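Side-chain contacts in putative Xylose isomerase (Rhodospirillum rubrum, PDB 3QXB), which probably acts as a metal-dependent sugar isomerase of the xylose isomerase-like TIM-barrel family, holding iron or manganese ions in its barrel: residues Ser88-Leu93 with Met174-Pro179; Gln114-Ala119 with Thr131-Gly136. All blocks are in the same frame, centred on the assembly; numbering follows the deposited sequence.

Contact 1 of 2, residues Ser88-Leu93 with Met174-Pro179; sequences STFGGL and MLYVEP. With FE (Fe (III) ion), chain E.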
loop_
_atom_site.group_PDB
_atom_site.type_symbol
_atom_site.label_atom_id
_atom_site.label_comp_id
_atom_site.label_asym_id
_atom_site.label_seq_id
_atom_site.Cartn_x
_atom_site.Cartn_y
_atom_site.Cartn_z
ATOM N N SER A 88 1.982 -4.077 20.234
ATOM C CA SER A 88 3.018 -3.760 19.280
ATOM C C SER A 88 2.432 -2.909 18.208
ATOM O O SER A 88 1.224 -2.808 18.057
ATOM C CB SER A 88 3.603 -5.009 18.626
ATOM O OG SER A 88 2.582 -5.862 18.134
ATOM N N THR A 89 3.323 -2.267 17.479
ATOM C CA THR A 89 3.022 -1.564 16.263
ATOM C C THR A 89 3.673 -2.420 15.215
ATOM O O THR A 89 4.548 -3.247 15.517
ATOM C CB THR A 89 3.623 -0.116 16.179
ATOM O OG1 THR A 89 5.048 -0.155 16.298
ATOM C CG2 THR A 89 3.009 0.827 17.242
ATOM N N PHE A 90 3.218 -2.273 13.977
ATOM C CA PHE A 90 3.695 -3.129 12.899
ATOM C C PHE A 90 3.507 -2.492 11.546
ATOM O O PHE A 90 2.507 -1.841 11.317
ATOM C CB PHE A 90 2.969 -4.467 12.913
ATOM C CG PHE A 90 3.867 -5.637 12.523
ATOM C CD1 PHE A 90 4.625 -6.266 13.482
ATOM C CD2 PHE A 90 3.963 -6.075 11.201
ATOM C CE1 PHE A 90 5.495 -7.278 13.153
ATOM C CE2 PHE A 90 4.823 -7.100 10.880
ATOM C CZ PHE A 90 5.561 -7.709 11.841
ATOM N N GLY A 91 4.444 -2.765 10.634
ATOM C CA GLY A 91 4.349 -2.363 9.217
ATOM C C GLY A 91 3.092 -2.843 8.535
ATOM O O GLY A 91 2.561 -3.944 8.829
ATOM N N GLY A 92 2.618 -2.003 7.626
ATOM C CA GLY A 92 1.471 -2.299 6.789
ATOM C C GLY A 92 1.843 -2.121 5.323
ATOM O O GLY A 92 3.016 -2.323 4.932
ATOM N N LEU A 93 0.849 -1.794 4.495
ATOM C CA LEU A 93 1.059 -1.767 3.036
ATOM C C LEU A 93 1.911 -0.623 2.576
ATOM O O LEU A 93 2.692 -0.805 1.659
ATOM C CB LEU A 93 -0.283 -1.878 2.229
ATOM C CG LEU A 93 -1.088 -3.172 2.612
ATOM C CD1 LEU A 93 -2.339 -3.438 1.738
ATOM C CD2 LEU A 93 -0.236 -4.511 2.693
HETATM N N MSE A 174 11.211 -5.380 22.526
HETATM C CA MSE A 174 11.299 -6.374 21.456
HETATM C C MSE A 174 11.107 -5.797 20.064
HETATM O O MSE A 174 10.373 -4.793 19.865
HETATM C CB MSE A 174 10.309 -7.528 21.725
HETATM C CG MSE A 174 10.454 -8.726 20.808
HETATM SE SE MSE A 174 9.299 -10.211 21.389
HETATM C CE MSE A 174 10.244 -10.760 22.963
ATOM N N LEU A 175 11.802 -6.400 19.102
ATOM C CA LEU A 175 11.548 -6.140 17.670
ATOM C C LEU A 175 11.094 -7.440 16.994
ATOM O O LEU A 175 11.505 -8.546 17.423
ATOM C CB LEU A 175 12.778 -5.602 16.968
ATOM C CG LEU A 175 13.314 -4.259 17.408
ATOM C CD1 LEU A 175 14.582 -3.955 16.558
ATOM C CD2 LEU A 175 12.239 -3.116 17.324
ATOM N N TYR A 176 10.263 -7.320 15.953
ATOM C CA TYR A 176 9.839 -8.501 15.182
ATOM C C TYR A 176 10.186 -8.407 13.691
ATOM O O TYR A 176 10.189 -7.322 13.107
ATOM C CB TYR A 176 8.339 -8.758 15.245
ATOM C CG TYR A 176 7.695 -8.752 16.586
ATOM C CD1 TYR A 176 7.714 -9.867 17.411
ATOM C CD2 TYR A 176 7.006 -7.664 17.003
ATOM C CE1 TYR A 176 7.076 -9.854 18.617
ATOM C CE2 TYR A 176 6.379 -7.642 18.192
ATOM C CZ TYR A 176 6.426 -8.719 18.999
ATOM O OH TYR A 176 5.775 -8.649 20.173
ATOM N N VAL A 177 10.456 -9.576 13.106
ATOM C CA VAL A 177 10.614 -9.752 11.674
ATOM C C VAL A 177 9.521 -10.694 11.216
ATOM O O VAL A 177 9.345 -11.757 11.799
ATOM C CB VAL A 177 11.989 -10.372 11.310
ATOM C CG1 VAL A 177 12.063 -10.640 9.796
ATOM C CG2 VAL A 177 13.092 -9.451 11.763
ATOM N N GLU A 178 8.802 -10.331 10.150
ATOM C CA GLU A 178 7.758 -11.190 9.600
ATOM C C GLU A 178 8.229 -11.854 8.330
ATOM O O GLU A 178 8.415 -11.158 7.318
ATOM C CB GLU A 178 6.484 -10.362 9.271
ATOM C CG GLU A 178 5.464 -11.105 8.463
ATOM C CD GLU A 178 4.143 -10.353 8.306
ATOM O OE1 GLU A 178 4.132 -9.108 8.359
ATOM O OE2 GLU A 178 3.116 -11.015 8.083
ATOM N N PRO A 179 8.410 -13.185 8.346
ATOM C CA PRO A 179 8.760 -13.826 7.100
ATOM C C PRO A 179 7.636 -13.760 6.053
ATOM O O PRO A 179 6.442 -13.629 6.394
ATOM C CB PRO A 179 9.034 -15.289 7.514
ATOM C CG PRO A 179 9.463 -15.184 8.932
ATOM C CD PRO A 179 8.551 -14.126 9.483
HETATM FE FE FE E . 1.027 -10.403 8.063
HETATM O O HOH W 1 2.947 -7.933 19.728
HETATM O O HOH W 2 3.558 -6.335 7.151
HETATM O O HOH W 3 1.006 -9.726 5.844
HETATM O O HOH W 4 1.787 -8.257 8.159
#

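Contact 2 of 2, residues Gln114-Ala119 with Thr131-Gly136; sequences QHLKRA and TGMPFG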
loop_
_atom_site.group_PDB
_atom_site.type_symbol
_atom_site.label_atom_id
_atom_site.label_comp_id
_atom_site.label_asym_id
_atom_site.label_seq_id
_atom_site.Cartn_x
_atom_site.Cartn_y
_atom_site.Cartn_z
ATOM N N GLN A 114 16.180 4.171 8.466
ATOM C CA GLN A 114 15.557 5.387 8.967
ATOM C C GLN A 114 14.047 5.166 9.116
ATOM O O GLN A 114 13.411 5.603 10.090
ATOM C CB GLN A 114 15.884 6.549 8.018
ATOM C CG GLN A 114 15.368 7.925 8.554
ATOM C CD GLN A 114 15.773 9.128 7.749
ATOM O OE1 GLN A 114 15.679 10.265 8.241
ATOM N NE2 GLN A 114 16.207 8.918 6.513
ATOM N N HIS A 115 13.463 4.401 8.199
ATOM C CA HIS A 115 12.056 4.054 8.298
ATOM C C HIS A 115 11.757 3.420 9.633
ATOM O O HIS A 115 10.879 3.906 10.349
ATOM C CB HIS A 115 11.631 3.126 7.157
ATOM C CG HIS A 115 10.200 2.687 7.229
ATOM N ND1 HIS A 115 9.146 3.543 6.973
ATOM C CD2 HIS A 115 9.654 1.477 7.476
ATOM C CE1 HIS A 115 8.008 2.878 7.116
ATOM N NE2 HIS A 115 8.288 1.620 7.388
ATOM N N LEU A 116 12.485 2.339 9.964
ATOM C CA LEU A 116 12.305 1.633 11.218
ATOM C C LEU A 116 12.712 2.437 12.468
ATOM O O LEU A 116 12.046 2.334 13.514
ATOM C CB LEU A 116 13.041 0.290 11.160
ATOM C CG LEU A 116 12.883 -0.723 12.297
ATOM C CD1 LEU A 116 11.434 -0.880 12.759
ATOM C CD2 LEU A 116 13.488 -2.041 11.870
ATOM N N LYS A 117 13.807 3.197 12.374
ATOM C CA LYS A 117 14.203 4.131 13.418
ATOM C C LYS A 117 13.051 5.075 13.758
ATOM O O LYS A 117 12.725 5.267 14.929
ATOM C CB LYS A 117 15.434 4.923 13.009
ATOM C CG LYS A 117 15.948 5.969 14.009
ATOM C CD LYS A 117 15.193 7.293 13.900
ATOM C CE LYS A 117 15.902 8.393 14.654
ATOM N NZ LYS A 117 15.071 9.601 14.757
ATOM N N ARG A 118 12.408 5.621 12.742
ATOM C CA ARG A 118 11.278 6.519 12.963
ATOM C C ARG A 118 10.072 5.783 13.535
ATOM O O ARG A 118 9.376 6.321 14.412
ATOM C CB ARG A 118 10.943 7.260 11.668
ATOM C CG ARG A 118 12.034 8.261 11.285
ATOM C CD ARG A 118 11.697 9.119 10.054
ATOM N NE ARG A 118 10.607 10.038 10.372
ATOM C CZ ARG A 118 10.743 11.211 10.988
ATOM N NH1 ARG A 118 11.946 11.672 11.335
ATOM N NH2 ARG A 118 9.671 11.959 11.218
ATOM N N ALA A 119 9.823 4.565 13.051
ATOM C CA ALA A 119 8.772 3.720 13.646
ATOM C C ALA A 119 9.041 3.414 15.118
ATOM O O ALA A 119 8.119 3.402 15.939
ATOM C CB ALA A 119 8.611 2.398 12.855
ATOM N N THR A 131 7.835 -3.361 18.197
ATOM C CA THR A 131 7.478 -3.048 16.807
ATOM C C THR A 131 8.168 -4.053 15.903
ATOM O O THR A 131 9.090 -4.764 16.327
ATOM C CB THR A 131 7.831 -1.591 16.397
ATOM O OG1 THR A 131 7.172 -1.238 15.155
ATOM C CG2 THR A 131 9.332 -1.397 16.261
ATOM N N GLY A 132 7.647 -4.190 14.695
ATOM C CA GLY A 132 8.243 -5.067 13.718
ATOM C C GLY A 132 7.736 -4.836 12.296
ATOM O O GLY A 132 6.836 -4.000 12.049
HETATM N N MSE A 133 8.324 -5.575 11.368
HETATM C CA MSE A 133 7.965 -5.517 9.976
HETATM C C MSE A 133 8.644 -6.677 9.228
HETATM O O MSE A 133 9.542 -7.331 9.783
HETATM C CB MSE A 133 8.414 -4.170 9.373
HETATM C CG MSE A 133 9.918 -3.873 9.566
HETATM SE SE MSE A 133 10.589 -2.158 8.946
HETATM C CE MSE A 133 10.698 -2.593 7.091
ATOM N N PRO A 134 8.226 -6.920 7.980
ATOM C CA PRO A 134 9.026 -7.776 7.106
ATOM C C PRO A 134 10.396 -7.160 6.915
ATOM O O PRO A 134 10.565 -5.948 7.010
ATOM C CB PRO A 134 8.243 -7.804 5.787
ATOM C CG PRO A 134 6.845 -7.293 6.148
ATOM C CD PRO A 134 6.987 -6.440 7.344
ATOM N N PHE A 135 11.373 -8.009 6.666
ATOM C CA PHE A 135 12.763 -7.613 6.681
ATOM C C PHE A 135 13.137 -6.709 5.505
ATOM O O PHE A 135 14.016 -5.866 5.634
ATOM C CB PHE A 135 13.634 -8.875 6.657
ATOM C CG PHE A 135 15.035 -8.679 7.155
ATOM C CD1 PHE A 135 15.277 -8.309 8.460
ATOM C CD2 PHE A 135 16.105 -8.971 6.352
ATOM C CE1 PHE A 135 16.555 -8.222 8.941
ATOM C CE2 PHE A 135 17.397 -8.843 6.836
ATOM C CZ PHE A 135 17.619 -8.463 8.113
ATOM N N GLY A 136 12.489 -6.902 4.362
ATOM C CA GLY A 136 12.834 -6.132 3.147
ATOM C C GLY A 136 12.838 -7.001 1.915
ATOM O O GLY A 136 12.454 -8.181 1.968
#

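Contact 1 of 2, residues Ser88-Leu93 with Met174-Pro179
Phe90 and Tyr176 meet inside the barrel of a TIM fold, where strands 85-90 and 174-177 flank strand 130-133 and are therefore not direct neighbours; their backbones stay apart, with Phe90 CA 8.5 Å from Tyr176 CA, and side chains and water bridge the gap. The apolar part centres on the Phe90 ring. Its CE1 lies 3.8 Å from Tyr176 CB, which sits at the ring edge, and the two side chains cross at about a right angle. Tyr176 in turn offers its own ring edge to Ser88 CB. Farther along, Phe90 CZ touches Glu178 CB, again in the ring plane, while Phe90 CE2 comes 3.3 Å from Glu178 OE1, the carboxylate plane turned 72° from the ring. With an alanine here instead of Phe90, Glu178 CB and OE1 would probably lose the ring they lie against, and a gap would open beside Tyr176 CB.

Water makes the polar links. One molecule joins Ser88 OG, also bonded to Gln53, to Tyr176 OH; another donates to both Gly91 O and Glu178 OE1. With CG anti to the backbone N (chi1 169°) and the chain extended beyond it, Glu178 reaches the metal site it shares with Asp213, His244 and Glu286, where two waters also bind the iron. There its OE2 binds the iron(III) ion at 2.2 Å, whereas OE1 stays 3.4 Å from that iron.

Contact 2 of 2, residues Gln114-Ala119 with Thr131-Gly136
Met133, a selenomethionine, has CG between its backbone N and carbonyl carbon (chi1 55°) and a bend at chi3, a course that carries SE across to His115 and Leu116. On the helix side, Leu116 sends CG anti to its backbone N (chi1 -173°), which brings a side chain that starts out along the flank of the helix round to the strand. The selenium therefore meets two unlike surfaces. It lies 4.0 Å from His115 CD2 in a Met-aromatic contact, here through selenium: SE is close to the ring plane at the CD2 edge, 5.1 Å from the centroid of the His115 ring. Against Leu116 it touches CB, CD1 and CD2 alike, the approach to CD1 being 4.1 Å. The CD1 methyl of Leu116 also reaches Thr131 CG2 at 4.1 Å, the two side chains sliding past each other in opposite directions.

These contacts join helix 106-125 to strand 130-133, the strand that follows it in the TIM barrel. The axes of helix 114-119 and strand 131-133 run roughly antiparallel (152°) and are 9.5 Å apart at closest approach, a distance spanned by side chains from both elements. Gly132, between Thr131 and Met133, whose side chains both start toward the helix, is the strand position nearest Leu116 in backbone register. Trp160 and Leu163 of helix 146-170 touch Leu116 as well, so that the leucine also links neighbouring helices of the outer layer.

Polar ends look to other partners: His115 NE2 hydrogen-bonds to Ser95 OG, and Thr131 OG1 to Thr89 OG1 and Tyr56 OH. What passes between helix and strand is thus dispersion and edge contact among methyls, selenium and ring carbon, consistent with a spacing set by packing rather than by paired polar groups.

In the fold
Both contacts are buried and share the barrel wall, but they use its opposite sides. The centre of contact 1 lies about 4 Å from the centre of the chain, that of contact 2 about 11 Å, between wall and surrounding helix. Strand 130-133, supplied by contact 2, runs between the two strands of contact 1, and they touch directly: Tyr176 N lies 2.8 Å from Thr131 O, a probable hydrogen bond, and the Phe90 ring packs on the backbone of Gly132 and Met133. Chemistry follows position. The inner contact combines aromatic packing with water bridges and a metal ligand, whereas the outer one is essentially apolar across its interface, its Met133 side chain about 10 Å from the iron.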